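Local coordinates for putative uncharacterized protein (PDB 4F7A), which probably binds glycans, perhaps mucin O-glycans, at the cell surface as a SusD-like outer-membrane lipoprotein, at residues S84-H98 / I128-G141. Numbering follows the deposited sequence.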
loop_
_atom_site.group_PDB
_atom_site.type_symbol
_atom_site.label_atom_id
_atom_site.label_comp_id
_atom_site.label_asym_id
_atom_site.label_seq_id
_atom_site.Cartn_x
_atom_site.Cartn_y
_atom_site.Cartn_z
ATOM N N SER A 84 14.111 5.306 -4.587
ATOM C CA SER A 84 13.253 5.776 -5.660
ATOM C C SER A 84 11.925 6.389 -5.233
ATOM O O SER A 84 11.522 7.416 -5.780
ATOM C CB SER A 84 13.025 4.667 -6.686
ATOM O OG SER A 84 14.192 4.521 -7.473
ATOM N N ALA A 85 11.242 5.783 -4.267
ATOM C CA ALA A 85 9.956 6.320 -3.813
ATOM C C ALA A 85 10.164 7.767 -3.317
ATOM O O ALA A 85 9.445 8.696 -3.718
ATOM C CB ALA A 85 9.358 5.433 -2.732
ATOM N N TRP A 86 11.189 7.955 -2.490
ATOM C CA TRP A 86 11.577 9.293 -2.022
ATOM C C TRP A 86 11.886 10.242 -3.200
ATOM O O TRP A 86 11.267 11.309 -3.336
ATOM C CB TRP A 86 12.810 9.211 -1.085
ATOM C CG TRP A 86 13.202 10.547 -0.524
ATOM C CD1 TRP A 86 13.849 11.551 -1.185
ATOM C CD2 TRP A 86 12.985 11.022 0.814
ATOM N NE1 TRP A 86 14.028 12.626 -0.346
ATOM C CE2 TRP A 86 13.501 12.329 0.884
ATOM C CE3 TRP A 86 12.396 10.468 1.958
ATOM C CZ2 TRP A 86 13.451 13.101 2.053
ATOM C CZ3 TRP A 86 12.318 11.263 3.131
ATOM C CH2 TRP A 86 12.849 12.549 3.162
ATOM N N ASN A 87 12.805 9.828 -4.062
ATOM C CA ASN A 87 13.352 10.720 -5.086
ATOM C C ASN A 87 12.271 11.199 -6.074
ATOM O O ASN A 87 12.137 12.402 -6.358
ATOM C CB ASN A 87 14.478 10.032 -5.860
ATOM C CG ASN A 87 15.724 9.766 -5.016
ATOM O OD1 ASN A 87 15.893 10.330 -3.928
ATOM N ND2 ASN A 87 16.616 8.895 -5.526
ATOM N N TYR A 88 11.493 10.253 -6.585
ATOM C CA TYR A 88 10.474 10.575 -7.573
ATOM C C TYR A 88 9.364 11.419 -6.978
ATOM O O TYR A 88 8.866 12.341 -7.620
ATOM C CB TYR A 88 9.943 9.298 -8.237
ATOM C CG TYR A 88 10.989 8.598 -9.099
ATOM C CD1 TYR A 88 11.814 9.319 -9.956
ATOM C CD2 TYR A 88 11.159 7.210 -9.051
ATOM C CE1 TYR A 88 12.791 8.681 -10.736
ATOM C CE2 TYR A 88 12.111 6.559 -9.851
ATOM C CZ TYR A 88 12.928 7.303 -10.679
ATOM O OH TYR A 88 13.888 6.680 -11.459
ATOM N N THR A 89 8.967 11.113 -5.755
ATOM C CA THR A 89 7.897 11.828 -5.120
ATOM C C THR A 89 8.319 13.274 -4.809
ATOM O O THR A 89 7.591 14.206 -5.128
ATOM C CB THR A 89 7.398 11.117 -3.852
ATOM O OG1 THR A 89 6.933 9.802 -4.187
ATOM C CG2 THR A 89 6.255 11.897 -3.245
ATOM N N TYR A 90 9.503 13.465 -4.240
ATOM C CA TYR A 90 9.975 14.814 -3.932
ATOM C C TYR A 90 10.405 15.600 -5.166
ATOM O O TYR A 90 10.239 16.808 -5.203
ATOM C CB TYR A 90 11.094 14.785 -2.898
ATOM C CG TYR A 90 10.555 14.599 -1.495
ATOM C CD1 TYR A 90 9.851 15.629 -0.858
ATOM C CD2 TYR A 90 10.724 13.403 -0.822
ATOM C CE1 TYR A 90 9.357 15.456 0.442
ATOM C CE2 TYR A 90 10.243 13.212 0.459
ATOM C CZ TYR A 90 9.555 14.242 1.089
ATOM O OH TYR A 90 9.091 14.044 2.363
ATOM N N ASN A 91 10.916 14.922 -6.186
ATOM C CA ASN A 91 11.303 15.628 -7.404
ATOM C C ASN A 91 10.110 16.116 -8.209
ATOM O O ASN A 91 10.138 17.227 -8.727
ATOM C CB ASN A 91 12.212 14.762 -8.287
ATOM C CG ASN A 91 13.632 14.716 -7.766
ATOM O OD1 ASN A 91 14.029 15.578 -6.993
ATOM N ND2 ASN A 91 14.385 13.708 -8.160
ATOM N N TYR A 92 9.065 15.297 -8.304
ATOM C CA TYR A 92 7.997 15.554 -9.274
ATOM C C TYR A 92 6.573 15.754 -8.763
ATOM O O TYR A 92 5.769 16.366 -9.452
ATOM C CB TYR A 92 8.006 14.430 -10.323
ATOM C CG TYR A 92 9.352 14.303 -11.027
ATOM C CD1 TYR A 92 9.840 15.317 -11.846
ATOM C CD2 TYR A 92 10.121 13.170 -10.873
ATOM C CE1 TYR A 92 11.076 15.193 -12.474
ATOM C CE2 TYR A 92 11.346 13.039 -11.491
ATOM C CZ TYR A 92 11.822 14.043 -12.283
ATOM O OH TYR A 92 13.056 13.860 -12.866
ATOM N N ILE A 93 6.241 15.217 -7.594
ATOM C CA ILE A 93 4.858 15.069 -7.195
ATOM C C ILE A 93 4.515 15.959 -5.996
ATOM O O ILE A 93 3.596 16.776 -6.067
ATOM C CB ILE A 93 4.535 13.601 -6.881
ATOM C CG1 ILE A 93 4.909 12.703 -8.077
ATOM C CG2 ILE A 93 3.033 13.419 -6.485
ATOM C CD1 ILE A 93 4.365 13.169 -9.476
ATOM N N PHE A 94 5.273 15.817 -4.915
ATOM C CA PHE A 94 5.006 16.611 -3.720
ATOM C C PHE A 94 5.077 18.120 -3.978
ATOM O O PHE A 94 4.233 18.863 -3.488
ATOM C CB PHE A 94 5.903 16.156 -2.555
ATOM C CG PHE A 94 5.557 16.795 -1.233
ATOM C CD1 PHE A 94 4.279 16.701 -0.713
ATOM C CD2 PHE A 94 6.501 17.493 -0.525
ATOM C CE1 PHE A 94 3.946 17.300 0.493
ATOM C CE2 PHE A 94 6.174 18.065 0.698
ATOM C CZ PHE A 94 4.892 17.974 1.197
ATOM N N PRO A 95 6.052 18.588 -4.762
ATOM C CA PRO A 95 6.072 20.047 -4.962
ATOM C C PRO A 95 4.820 20.558 -5.685
ATOM O O PRO A 95 4.383 21.695 -5.442
ATOM C CB PRO A 95 7.331 20.299 -5.794
ATOM C CG PRO A 95 8.091 19.009 -5.800
ATOM C CD PRO A 95 7.263 17.915 -5.250
ATOM N N VAL A 96 4.239 19.709 -6.534
ATOM C CA VAL A 96 2.982 20.029 -7.198
ATOM C C VAL A 96 1.800 20.009 -6.237
ATOM O O VAL A 96 0.933 20.875 -6.328
ATOM C CB VAL A 96 2.734 19.111 -8.424
ATOM C CG1 VAL A 96 1.434 19.470 -9.109
ATOM C CG2 VAL A 96 3.927 19.256 -9.409
ATOM N N ALA A 97 1.749 19.031 -5.323
ATOM C CA ALA A 97 0.698 18.992 -4.315
ATOM C C ALA A 97 0.780 20.213 -3.422
ATOM O O ALA A 97 -0.252 20.760 -3.004
ATOM C CB ALA A 97 0.794 17.728 -3.463
ATOM N N HIS A 98 2.011 20.628 -3.111
ATOM C CA HIS A 98 2.210 21.824 -2.294
ATOM C C HIS A 98 1.762 23.086 -3.052
ATOM O O HIS A 98 1.021 23.917 -2.497
ATOM C CB HIS A 98 3.661 21.928 -1.856
ATOM C CG HIS A 98 3.920 23.095 -0.970
ATOM N ND1 HIS A 98 3.465 23.143 0.329
ATOM C CD2 HIS A 98 4.550 24.269 -1.201
ATOM C CE1 HIS A 98 3.813 24.302 0.867
ATOM N NE2 HIS A 98 4.477 25.001 -0.041
ATOM N N ILE A 128 5.054 7.434 1.719
ATOM C CA ILE A 128 6.483 7.744 1.866
ATOM C C ILE A 128 6.953 7.606 3.321
ATOM O O ILE A 128 7.974 6.975 3.571
ATOM C CB ILE A 128 6.809 9.165 1.299
ATOM C CG1 ILE A 128 6.342 9.270 -0.172
ATOM C CG2 ILE A 128 8.296 9.497 1.452
ATOM C CD1 ILE A 128 6.938 8.195 -1.117
ATOM N N THR A 129 6.227 8.177 4.284
ATOM C CA THR A 129 6.615 7.978 5.674
ATOM C C THR A 129 6.532 6.511 6.025
ATOM O O THR A 129 7.358 6.031 6.785
ATOM C CB THR A 129 5.833 8.834 6.727
ATOM O OG1 THR A 129 6.348 8.525 8.040
ATOM C CG2 THR A 129 4.349 8.538 6.694
ATOM N N ASP A 130 5.560 5.793 5.485
ATOM C CA ASP A 130 5.457 4.355 5.806
ATOM C C ASP A 130 6.637 3.528 5.226
ATOM O O ASP A 130 6.901 2.405 5.673
ATOM C CB ASP A 130 4.110 3.781 5.339
ATOM C CG ASP A 130 2.933 4.275 6.159
ATOM O OD1 ASP A 130 3.129 4.939 7.225
ATOM O OD2 ASP A 130 1.793 4.018 5.712
ATOM N N THR A 131 7.323 4.094 4.229
ATOM C CA THR A 131 8.508 3.478 3.653
ATOM C C THR A 131 9.777 3.783 4.480
ATOM O O THR A 131 10.516 2.880 4.807
ATOM C CB THR A 131 8.689 3.951 2.196
ATOM O OG1 THR A 131 7.542 3.562 1.431
ATOM C CG2 THR A 131 9.946 3.355 1.571
ATOM N N TYR A 132 9.991 5.052 4.843
ATOM C CA TYR A 132 11.273 5.524 5.377
ATOM C C TYR A 132 11.237 5.919 6.845
ATOM O O TYR A 132 12.273 5.940 7.501
ATOM C CB TYR A 132 11.767 6.742 4.557
ATOM C CG TYR A 132 11.929 6.459 3.075
ATOM C CD1 TYR A 132 13.042 5.762 2.601
ATOM C CD2 TYR A 132 10.974 6.874 2.151
ATOM C CE1 TYR A 132 13.198 5.469 1.236
ATOM C CE2 TYR A 132 11.108 6.580 0.795
ATOM C CZ TYR A 132 12.236 5.904 0.341
ATOM O OH TYR A 132 12.379 5.613 -0.986
ATOM N N GLY A 133 10.071 6.291 7.344
ATOM C CA GLY A 133 9.944 6.896 8.654
ATOM C C GLY A 133 9.833 8.404 8.594
ATOM O O GLY A 133 8.884 8.949 8.037
ATOM N N PRO A 134 10.818 9.103 9.159
ATOM C CA PRO A 134 10.802 10.552 9.072
ATOM C C PRO A 134 10.743 11.053 7.620
ATOM O O PRO A 134 11.349 10.468 6.711
ATOM C CB PRO A 134 12.117 10.959 9.745
ATOM C CG PRO A 134 12.402 9.820 10.727
ATOM C CD PRO A 134 11.860 8.589 10.070
ATOM N N ILE A 135 10.011 12.135 7.409
ATOM C CA ILE A 135 9.947 12.741 6.078
ATOM C C ILE A 135 9.914 14.250 6.202
ATOM O O ILE A 135 9.797 14.796 7.304
ATOM C CB ILE A 135 8.702 12.263 5.287
ATOM C CG1 ILE A 135 7.389 12.680 5.971
ATOM C CG2 ILE A 135 8.745 10.702 5.059
ATOM C CD1 ILE A 135 6.099 12.526 5.051
ATOM N N VAL A 136 10.008 14.929 5.066
ATOM C CA VAL A 136 9.727 16.347 5.000
ATOM C C VAL A 136 8.255 16.514 4.610
ATOM O O VAL A 136 7.833 16.058 3.523
ATOM C CB VAL A 136 10.648 17.079 3.988
ATOM C CG1 VAL A 136 10.258 18.547 3.889
ATOM C CG2 VAL A 136 12.116 16.958 4.400
ATOM N N TYR A 137 7.466 17.145 5.484
ATOM C CA TYR A 137 6.038 17.312 5.225
ATOM C C TYR A 137 5.499 18.606 5.794
ATOM O O TYR A 137 5.310 19.584 5.040
ATOM C CB TYR A 137 5.246 16.093 5.720
ATOM C CG TYR A 137 3.806 16.104 5.295
ATOM C CD1 TYR A 137 3.446 15.719 4.012
ATOM C CD2 TYR A 137 2.803 16.510 6.163
ATOM C CE1 TYR A 137 2.118 15.783 3.585
ATOM C CE2 TYR A 137 1.465 16.545 5.754
ATOM C CZ TYR A 137 1.136 16.174 4.462
ATOM O OH TYR A 137 -0.164 16.190 4.038
ATOM N N SER A 138 5.281 18.664 7.111
ATOM C CA SER A 138 4.612 19.849 7.690
ATOM C C SER A 138 5.442 21.111 7.500
ATOM O O SER A 138 4.899 22.224 7.455
ATOM C CB SER A 138 4.275 19.637 9.178
ATOM O OG SER A 138 5.435 19.745 9.976
ATOM N N LYS A 139 6.753 20.963 7.348
ATOM C CA LYS A 139 7.613 22.137 7.198
ATOM C C LYS A 139 8.063 22.408 5.750
ATOM O O LYS A 139 8.863 23.300 5.509
ATOM C CB LYS A 139 8.793 22.029 8.146
ATOM C CG LYS A 139 8.308 22.044 9.607
ATOM C CD LYS A 139 9.425 21.936 10.635
ATOM C CE LYS A 139 9.937 20.508 10.756
ATOM N NZ LYS A 139 10.990 20.301 11.862
ATOM N N PHE A 140 7.531 21.655 4.797
ATOM C CA PHE A 140 7.905 21.845 3.396
ATOM C C PHE A 140 7.623 23.281 2.944
ATOM O O PHE A 140 6.574 23.849 3.249
ATOM C CB PHE A 140 7.174 20.860 2.495
ATOM C CG PHE A 140 7.616 20.913 1.055
ATOM C CD1 PHE A 140 8.759 20.225 0.635
ATOM C CD2 PHE A 140 6.902 21.656 0.121
ATOM C CE1 PHE A 140 9.181 20.267 -0.696
ATOM C CE2 PHE A 140 7.313 21.707 -1.217
ATOM C CZ PHE A 140 8.448 21.017 -1.627
ATOM N N GLY A 141 8.599 23.870 2.254
ATOM C CA GLY A 141 8.488 25.242 1.740
ATOM C C GLY A 141 8.408 26.340 2.780
ATOM O O GLY A 141 8.075 27.472 2.431
HETATM O O HOH W 1 5.568 27.542 0.831
#
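Trp-86 and Tyr-132 meet where two helices of the TPR-like SusD fold cross nearly antiparallel, the short axes of 84-98 and 128-132 inclined at 150°. Beyond Gly-133, residues 134-141 continue as loop and turn alongside helix 84-98. With its CG anti to the backbone N, Trp-86 carries its six-membered ring to the backbone of Pro-134 to Val-136. Trp-86 CB lies 3.6 Å from Tyr-132 CZ; farther out, CE3 turns the indole edge to the tyrosine face, planes at 85°, a T-shaped pair. Trp-86 CZ3 has Pro-134 O at the ring edge, 3.8 Å off, and CH2 reaches Ile-135 CA, while NE1 bonds outside to Asp-477. Tyr-132 OH accepts the Trp-86 N-H at 3.0 Å from N (161° at the hydrogen) and also bonds Thr-82 O, so one hydroxyl ties the end of helix 79-82 to the first turn of helix 84-104. A phenylalanine in place of Tyr-132 would probably keep the T-shaped pair but leave the Trp-86 N-H and Thr-82 O without this shared mate. Ile-128 fits as a knob among Ala-85, Trp-86, Thr-89 and Tyr-90. One helical turn after Trp-86, Tyr-90 OH donates to Val-136 O at 2.6 Å. Farther along, Phe-94 presents its edge to one face of Phe-140, which in turn points its own edge at His-98: Phe-140 CD2 sits 3.5 Å from His-98 CG. A water joins His-98 NE2, 2.9 Å away, to Gly-141 O.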